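Local coordinates for protein cytochrome C2 (Rhodospirillum rubrum, PDB 3C2C) that carries a haem group and probably shuttles electrons between redox partners in the photosynthetic electron transport of this bacterium, at residues 67-70 and 76-79. Residues are numbered along the deposited sequence; the frame is centred on the assembly and turned at random.
Sequences LAAY and AFVL. With HEM (protoporphyrin IX containing Fe), chain B.
The ring of F77 lies under the CB of Y70, a CH-pi contact in which that carbon sits 4.1 Å from the ring centroid and only 8° off the ring normal. In this cytochrome c fold the pair joins two consecutive helices, 64-72 and 74-82, beside the haem. Beyond CB, the tyrosine turns its edge toward the same phenylalanine in an offset edge-to-face (T-shaped) pair, with planes at 77° and centroids 5.6 Å apart; the nearest ring carbons are the two CD1 atoms. F77 has its CG anti to the backbone N (chi1 -166°), which swings the ring back against helix 64-72, where A69 CB meets the ring edge, 3.7 Å from F77 CD2. V78 CG1 adds a looser touch at the edge of the tyrosine ring, 4.2 Å from Y70 CE1, while its side chain also packs on helix 50-57. The far side of Y70 belongs to the haem pocket: Y70 CE2 lies 3.7 Å from HEM C3A, and the hydroxyl of this buried tyrosine is hydrogen-bonded to Y52 OH. An alanine in place of Y70 would keep CB over F77 but would probably open a gap between that ring and the porphyrin and leave the Y52 hydroxyl without this partner. L67, one turn earlier, adds a methyl-to-methyl contact, its CD2 3.9 Å from HEM CMA.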
loop_
_atom_site.group_PDB
_atom_site.type_symbol
_atom_site.label_atom_id
_atom_site.label_comp_id
_atom_site.label_asym_id
_atom_site.label_seq_id
_atom_site.Cartn_x
_atom_site.Cartn_y
_atom_site.Cartn_z
ATOM N N LEU A 67 3.109 2.068 -6.035
ATOM C CA LEU A 67 3.445 2.007 -4.471
ATOM C C LEU A 67 4.345 3.040 -3.975
ATOM O O LEU A 67 4.159 3.698 -3.014
ATOM C CB LEU A 67 4.062 0.579 -4.525
ATOM C CG LEU A 67 3.024 -0.534 -4.471
ATOM C CD1 LEU A 67 3.756 -1.869 -4.705
ATOM C CD2 LEU A 67 2.217 -0.618 -3.177
ATOM N N ALA A 68 5.242 3.455 -4.829
ATOM C CA ALA A 68 6.282 4.487 -4.491
ATOM C C ALA A 68 5.512 5.700 -4.179
ATOM O O ALA A 68 5.996 6.441 -3.306
ATOM C CB ALA A 68 7.491 4.545 -5.346
ATOM N N ALA A 69 4.726 6.310 -5.110
ATOM C CA ALA A 69 4.023 7.584 -4.879
ATOM C C ALA A 69 3.060 7.476 -3.680
ATOM O O ALA A 69 2.885 8.402 -2.881
ATOM C CB ALA A 69 3.285 7.711 -6.166
ATOM N N TYR A 70 2.342 6.323 -3.629
ATOM C CA TYR A 70 1.415 6.146 -2.468
ATOM C C TYR A 70 2.061 6.284 -1.115
ATOM O O TYR A 70 1.550 6.965 -0.256
ATOM C CB TYR A 70 0.822 4.698 -2.632
ATOM C CG TYR A 70 -0.186 4.536 -1.574
ATOM C CD1 TYR A 70 -1.446 5.107 -1.410
ATOM C CD2 TYR A 70 0.044 3.490 -0.621
ATOM C CE1 TYR A 70 -2.392 4.905 -0.423
ATOM C CE2 TYR A 70 -0.858 3.212 0.413
ATOM C CZ TYR A 70 -2.140 3.764 0.395
ATOM O OH TYR A 70 -2.962 3.420 1.437
ATOM N N ALA A 76 -2.574 12.523 -0.492
ATOM C CA ALA A 76 -2.375 13.112 -1.814
ATOM C C ALA A 76 -2.525 12.085 -2.924
ATOM O O ALA A 76 -3.274 12.251 -3.901
ATOM C CB ALA A 76 -1.138 14.037 -1.722
ATOM N N PHE A 77 -1.942 10.848 -2.695
ATOM C CA PHE A 77 -2.172 9.845 -3.623
ATOM C C PHE A 77 -3.686 9.742 -3.875
ATOM O O PHE A 77 -3.940 9.533 -5.127
ATOM C CB PHE A 77 -1.485 8.520 -3.513
ATOM C CG PHE A 77 -1.420 7.523 -4.547
ATOM C CD1 PHE A 77 -2.393 6.564 -4.810
ATOM C CD2 PHE A 77 -0.353 7.564 -5.440
ATOM C CE1 PHE A 77 -2.295 5.555 -5.703
ATOM C CE2 PHE A 77 -0.233 6.510 -6.387
ATOM C CZ PHE A 77 -1.201 5.457 -6.507
ATOM N N VAL A 78 -4.520 9.157 -3.016
ATOM C CA VAL A 78 -5.894 8.844 -3.272
ATOM C C VAL A 78 -6.619 10.149 -3.890
ATOM O O VAL A 78 -7.552 9.782 -4.668
ATOM C CB VAL A 78 -6.686 8.139 -2.220
ATOM C CG1 VAL A 78 -5.699 7.003 -1.828
ATOM C CG2 VAL A 78 -7.246 8.886 -1.101
ATOM N N LEU A 79 -6.482 11.291 -3.510
ATOM C CA LEU A 79 -7.107 12.439 -4.290
ATOM C C LEU A 79 -6.860 12.425 -5.779
ATOM O O LEU A 79 -7.751 12.622 -6.585
ATOM C CB LEU A 79 -6.590 13.813 -3.687
ATOM C CG LEU A 79 -7.218 14.653 -2.622
ATOM C CD1 LEU A 79 -8.679 14.733 -2.654
ATOM C CD2 LEU A 79 -6.645 15.440 -1.440
HETATM C CHA HEM B . -3.865 0.535 3.175
HETATM C CHB HEM B . 0.961 -0.234 2.565
HETATM C CHC HEM B . 1.719 1.520 7.095
HETATM C CHD HEM B . -3.024 1.840 7.842
HETATM C C1A HEM B . -2.575 0.283 2.665
HETATM C C2A HEM B . -2.328 -0.101 1.290
HETATM C C3A HEM B . -1.049 -0.422 1.157
HETATM C C4A HEM B . -0.357 -0.023 2.390
HETATM C CMA HEM B . -0.313 -0.813 -0.200
HETATM C CAA HEM B . -3.492 -0.283 0.210
HETATM C CBA HEM B . -3.933 -1.758 -0.111
HETATM C CGA HEM B . -5.087 -1.854 -1.043
HETATM O O1A HEM B . -5.359 -0.875 -1.873
HETATM O O2A HEM B . -5.605 -2.980 -1.100
HETATM C C1B HEM B . 1.512 0.051 3.861
HETATM C C2B HEM B . 2.919 0.037 4.089
HETATM C C3B HEM B . 3.056 0.564 5.325
HETATM C C4B HEM B . 1.846 1.043 5.836
HETATM C CMB HEM B . 3.966 -0.681 3.162
HETATM C CAB HEM B . 4.443 0.921 6.060
HETATM C CBB HEM B . 5.561 1.378 5.251
HETATM C C1C HEM B . 0.522 1.766 7.621
HETATM C C2C HEM B . 0.283 2.160 9.108
HETATM C C3C HEM B . -1.016 2.392 9.222
HETATM C C4C HEM B . -1.668 1.809 8.040
HETATM C CMC HEM B . 1.497 2.626 9.901
HETATM C CAC HEM B . -1.806 2.893 10.458
HETATM C CBC HEM B . -1.401 3.891 11.297
HETATM C C1D HEM B . -3.650 1.574 6.642
HETATM C C2D HEM B . -5.049 1.660 6.393
HETATM C C3D HEM B . -5.281 1.287 5.120
HETATM C C4D HEM B . -4.045 1.052 4.476
HETATM C CMD HEM B . -6.015 2.080 7.570
HETATM C CAD HEM B . -6.658 1.296 4.370
HETATM C CBD HEM B . -6.944 2.764 4.078
HETATM C CGD HEM B . -8.384 3.127 3.790
HETATM O O1D HEM B . -9.169 2.282 3.283
HETATM O O2D HEM B . -8.716 4.383 3.948
HETATM N NA HEM B . -1.374 0.293 3.268
HETATM N NB HEM B . 0.878 0.773 4.908
HETATM N NC HEM B . -0.704 1.598 7.063
HETATM N ND HEM B . -2.990 1.237 5.449
HETATM FE FE HEM B . -1.069 0.954 5.184
#